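Long-range contact in type I site-specific restriction-modification system, R (Restriction) subunit (Vibrio vulnificus, PDB 3H1T), which is a putative restriction subunit of a type I restriction-modification enzyme that probably binds DNA and hydrolyses ATP to drive DNA translocation and cleavage: residues M22-V34 and A89-G101. Sequence-based numbering, arbitrary orientation.
Sequences MALNEADTCRVYV and AVVEAKPENSPVG
The carboxylate oxygen OE2 of E96 accepts a hydrogen bond from the backbone N of L24 (2.9 Å) and a second from a water molecule (2.6 Å from OE2), which also donates weakly to M22 O. The amide comes to the anti side of OE2, 34° out of the carboxylate plane, the N-H...OE2 angle being 152°. The other oxygen, OE1, accepts from a further water that also lies at the edge of the Y33 ring, within hydrogen-bonding distance of its OH, so solvent bridges glutamate and tyrosine. E96 has CG lodged between its backbone N and carbonyl carbon (chi1 42°), a rotation that sets CG against L24 CB at 3.5 Å; a bend at chi2 follows.

One residue on, N97 ND2 lies beside A23 CB and donates a weak bond to L24 O. P95 CB packs against the same carbonyl oxygen, and P95 CD lies 4.1 Å from E26 CB. The E26 side chain is extended, with CG anti to the backbone N, and its OE2 is 3.3 Å from A93 O, both acceptors. T29 OG1 lies 3.4 Å from K94 O. C30 SG meets A93 CB at 3.5 Å, and V34 lies more loosely against the same methyl.

D77, E92 and K94 are consistent with the PD-(D/E)XK nuclease motif of the N-terminal part of HsdR subunits. The turn P95-S98 leaves strand 86-93 and meets A23, L24 and the first turns of helix 26-40. This helix packs on the six-stranded mixed sheet, C30 and V34 also touching Y78 of the adjacent antiparallel strand 75-81, while the E92 side chain touches Q106, A107 and Y110 of helix 104-114.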
# COMPACT_ATOMS: atom_id res chain seq x y z
N MSE A 22 1.77 -39.47 27.27
CA MSE A 22 0.54 -40.02 26.72
C MSE A 22 -0.05 -38.78 26.02
O MSE A 22 -0.87 -38.87 25.10
CB MSE A 22 -0.40 -40.50 27.85
CG MSE A 22 -0.36 -42.00 28.18
SE MSE A 22 -0.56 -43.23 26.65
CE MSE A 22 1.34 -43.42 26.33
N ALA A 23 0.43 -37.63 26.49
CA ALA A 23 0.03 -36.32 26.02
C ALA A 23 0.24 -36.16 24.52
O ALA A 23 1.26 -36.61 23.97
CB ALA A 23 0.81 -35.26 26.77
N LEU A 24 -0.74 -35.55 23.87
CA LEU A 24 -0.69 -35.33 22.44
C LEU A 24 -0.07 -34.02 22.00
O LEU A 24 -0.27 -32.96 22.62
CB LEU A 24 -2.09 -35.43 21.82
CG LEU A 24 -2.89 -36.75 21.84
CD1 LEU A 24 -4.20 -36.48 21.13
CD2 LEU A 24 -2.13 -37.88 21.15
N ASN A 25 0.69 -34.14 20.92
CA ASN A 25 1.40 -33.08 20.21
C ASN A 25 0.39 -32.00 19.86
O ASN A 25 -0.82 -32.25 19.92
CB ASN A 25 1.95 -33.66 18.89
CG ASN A 25 3.43 -33.49 18.74
OD1 ASN A 25 4.17 -33.71 19.69
ND2 ASN A 25 3.87 -33.10 17.54
N GLU A 26 0.85 -30.80 19.50
CA GLU A 26 -0.11 -29.78 19.10
C GLU A 26 -0.67 -30.34 17.81
O GLU A 26 -1.86 -30.29 17.54
CB GLU A 26 0.57 -28.44 18.81
CG GLU A 26 -0.36 -27.48 18.06
CD GLU A 26 0.05 -26.03 18.16
OE1 GLU A 26 0.63 -25.67 19.21
OE2 GLU A 26 -0.22 -25.25 17.21
N ALA A 27 0.24 -30.89 17.00
CA ALA A 27 -0.11 -31.46 15.71
C ALA A 27 -1.00 -32.67 15.90
O ALA A 27 -1.97 -32.85 15.16
CB ALA A 27 1.14 -31.85 14.98
N ASP A 28 -0.70 -33.49 16.90
CA ASP A 28 -1.50 -34.68 17.15
C ASP A 28 -2.91 -34.32 17.60
O ASP A 28 -3.88 -34.95 17.17
CB ASP A 28 -0.81 -35.59 18.18
CG ASP A 28 0.37 -36.38 17.58
OD1 ASP A 28 0.46 -36.50 16.33
OD2 ASP A 28 1.20 -36.89 18.36
N THR A 29 -3.05 -33.29 18.43
CA THR A 29 -4.40 -32.94 18.88
C THR A 29 -5.23 -32.26 17.80
O THR A 29 -6.46 -32.27 17.87
CB THR A 29 -4.41 -32.04 20.14
OG1 THR A 29 -4.52 -30.67 19.75
CG2 THR A 29 -3.17 -32.23 20.97
N CYS A 30 -4.58 -31.67 16.81
CA CYS A 30 -5.33 -31.04 15.73
C CYS A 30 -5.87 -32.17 14.86
O CYS A 30 -6.98 -32.09 14.33
CB CYS A 30 -4.43 -30.14 14.88
SG CYS A 30 -3.83 -28.64 15.70
N ARG A 31 -5.08 -33.22 14.69
CA ARG A 31 -5.48 -34.35 13.86
C ARG A 31 -6.58 -35.14 14.56
O ARG A 31 -7.60 -35.48 13.95
CB ARG A 31 -4.26 -35.24 13.57
CG ARG A 31 -4.56 -36.51 12.81
CD ARG A 31 -3.27 -37.25 12.48
NE ARG A 31 -2.50 -37.52 13.69
CZ ARG A 31 -2.77 -38.51 14.54
NH1 ARG A 31 -3.79 -39.32 14.31
NH2 ARG A 31 -2.04 -38.65 15.65
N VAL A 32 -6.40 -35.40 15.85
CA VAL A 32 -7.37 -36.17 16.60
C VAL A 32 -8.61 -35.39 17.08
O VAL A 32 -9.72 -35.95 17.06
CB VAL A 32 -6.67 -36.88 17.80
CG1 VAL A 32 -7.69 -37.50 18.73
CG2 VAL A 32 -5.74 -37.97 17.26
N TYR A 33 -8.45 -34.13 17.49
CA TYR A 33 -9.63 -33.37 17.94
C TYR A 33 -10.07 -32.19 17.10
O TYR A 33 -11.22 -32.14 16.64
CB TYR A 33 -9.44 -32.84 19.36
CG TYR A 33 -9.23 -33.89 20.41
CD1 TYR A 33 -7.98 -34.47 20.57
CD2 TYR A 33 -10.26 -34.28 21.27
CE1 TYR A 33 -7.75 -35.40 21.58
CE2 TYR A 33 -10.04 -35.21 22.28
CZ TYR A 33 -8.79 -35.77 22.42
OH TYR A 33 -8.55 -36.68 23.43
N VAL A 34 -9.18 -31.22 16.92
CA VAL A 34 -9.52 -30.00 16.22
C VAL A 34 -10.08 -30.15 14.81
O VAL A 34 -11.20 -29.70 14.55
CB VAL A 34 -8.33 -29.04 16.20
CG1 VAL A 34 -8.77 -27.69 15.69
CG2 VAL A 34 -7.75 -28.92 17.62
N ALA A 89 -13.39 -16.63 10.05
CA ALA A 89 -12.90 -16.87 11.41
C ALA A 89 -11.48 -17.43 11.46
O ALA A 89 -10.91 -17.83 10.45
CB ALA A 89 -13.85 -17.81 12.17
N VAL A 90 -10.91 -17.47 12.66
CA VAL A 90 -9.56 -17.98 12.80
C VAL A 90 -9.40 -18.78 14.09
O VAL A 90 -10.05 -18.49 15.10
CB VAL A 90 -8.53 -16.80 12.72
CG1 VAL A 90 -8.64 -15.91 13.95
CG2 VAL A 90 -7.13 -17.35 12.53
N VAL A 91 -8.55 -19.80 14.06
CA VAL A 91 -8.35 -20.65 15.22
C VAL A 91 -6.90 -20.82 15.66
O VAL A 91 -6.00 -21.00 14.84
CB VAL A 91 -8.89 -22.09 14.94
CG1 VAL A 91 -8.81 -22.94 16.21
CG2 VAL A 91 -10.32 -22.01 14.44
N GLU A 92 -6.67 -20.76 16.96
CA GLU A 92 -5.33 -20.97 17.50
C GLU A 92 -5.42 -22.31 18.23
O GLU A 92 -6.21 -22.46 19.16
CB GLU A 92 -4.95 -19.85 18.48
CG GLU A 92 -3.71 -19.03 18.12
CD GLU A 92 -2.43 -19.85 17.95
OE1 GLU A 92 -1.95 -20.45 18.93
OE2 GLU A 92 -1.92 -19.89 16.81
N ALA A 93 -4.64 -23.29 17.81
CA ALA A 93 -4.69 -24.58 18.46
C ALA A 93 -3.51 -24.71 19.40
O ALA A 93 -2.49 -24.04 19.23
CB ALA A 93 -4.67 -25.71 17.42
N LYS A 94 -3.65 -25.55 20.41
CA LYS A 94 -2.60 -25.78 21.37
C LYS A 94 -2.68 -27.25 21.74
O LYS A 94 -3.69 -27.90 21.50
CB LYS A 94 -2.80 -24.90 22.61
CG LYS A 94 -2.40 -23.44 22.40
CD LYS A 94 -0.88 -23.29 22.27
CE LYS A 94 -0.45 -21.93 21.68
NZ LYS A 94 -0.80 -20.75 22.51
N PRO A 95 -1.60 -27.81 22.30
CA PRO A 95 -1.64 -29.23 22.68
C PRO A 95 -2.74 -29.52 23.71
O PRO A 95 -3.04 -28.67 24.55
CB PRO A 95 -0.24 -29.48 23.23
CG PRO A 95 0.17 -28.11 23.73
CD PRO A 95 -0.30 -27.20 22.65
N GLU A 96 -3.35 -30.71 23.67
CA GLU A 96 -4.43 -31.04 24.61
C GLU A 96 -4.14 -30.81 26.09
O GLU A 96 -5.03 -30.46 26.85
CB GLU A 96 -4.92 -32.48 24.42
CG GLU A 96 -3.84 -33.52 24.18
CD GLU A 96 -4.17 -34.85 24.84
OE1 GLU A 96 -5.36 -35.24 24.87
OE2 GLU A 96 -3.22 -35.51 25.33
N ASN A 97 -2.89 -30.97 26.49
CA ASN A 97 -2.50 -30.78 27.89
C ASN A 97 -2.46 -29.34 28.39
O ASN A 97 -2.36 -29.10 29.60
CB ASN A 97 -1.14 -31.43 28.14
CG ASN A 97 -0.28 -31.48 26.88
OD1 ASN A 97 0.82 -30.93 26.84
ND2 ASN A 97 -0.79 -32.15 25.85
N SER A 98 -2.52 -28.37 27.48
CA SER A 98 -2.47 -26.97 27.89
C SER A 98 -3.85 -26.29 27.96
O SER A 98 -4.77 -26.63 27.23
CB SER A 98 -1.56 -26.18 26.94
OG SER A 98 -1.90 -26.38 25.58
N PRO A 99 -3.99 -25.31 28.87
CA PRO A 99 -5.23 -24.54 29.08
C PRO A 99 -5.71 -23.78 27.83
O PRO A 99 -4.88 -23.24 27.10
CB PRO A 99 -4.84 -23.60 30.23
CG PRO A 99 -3.32 -23.47 30.07
CD PRO A 99 -2.92 -24.88 29.78
N VAL A 100 -7.02 -23.74 27.59
CA VAL A 100 -7.53 -23.04 26.41
C VAL A 100 -7.30 -21.54 26.37
O VAL A 100 -6.88 -21.01 25.35
CB VAL A 100 -9.06 -23.24 26.22
CG1 VAL A 100 -9.31 -24.36 25.24
CG2 VAL A 100 -9.72 -23.51 27.55
N GLY A 101 -7.57 -20.86 27.48
CA GLY A 101 -7.40 -19.42 27.54
C GLY A 101 -6.03 -18.92 27.12
O GLY A 101 -5.83 -17.72 27.00
O HOH W 1 -3.13 -37.99 26.17
O HOH W 2 -6.36 -37.74 24.16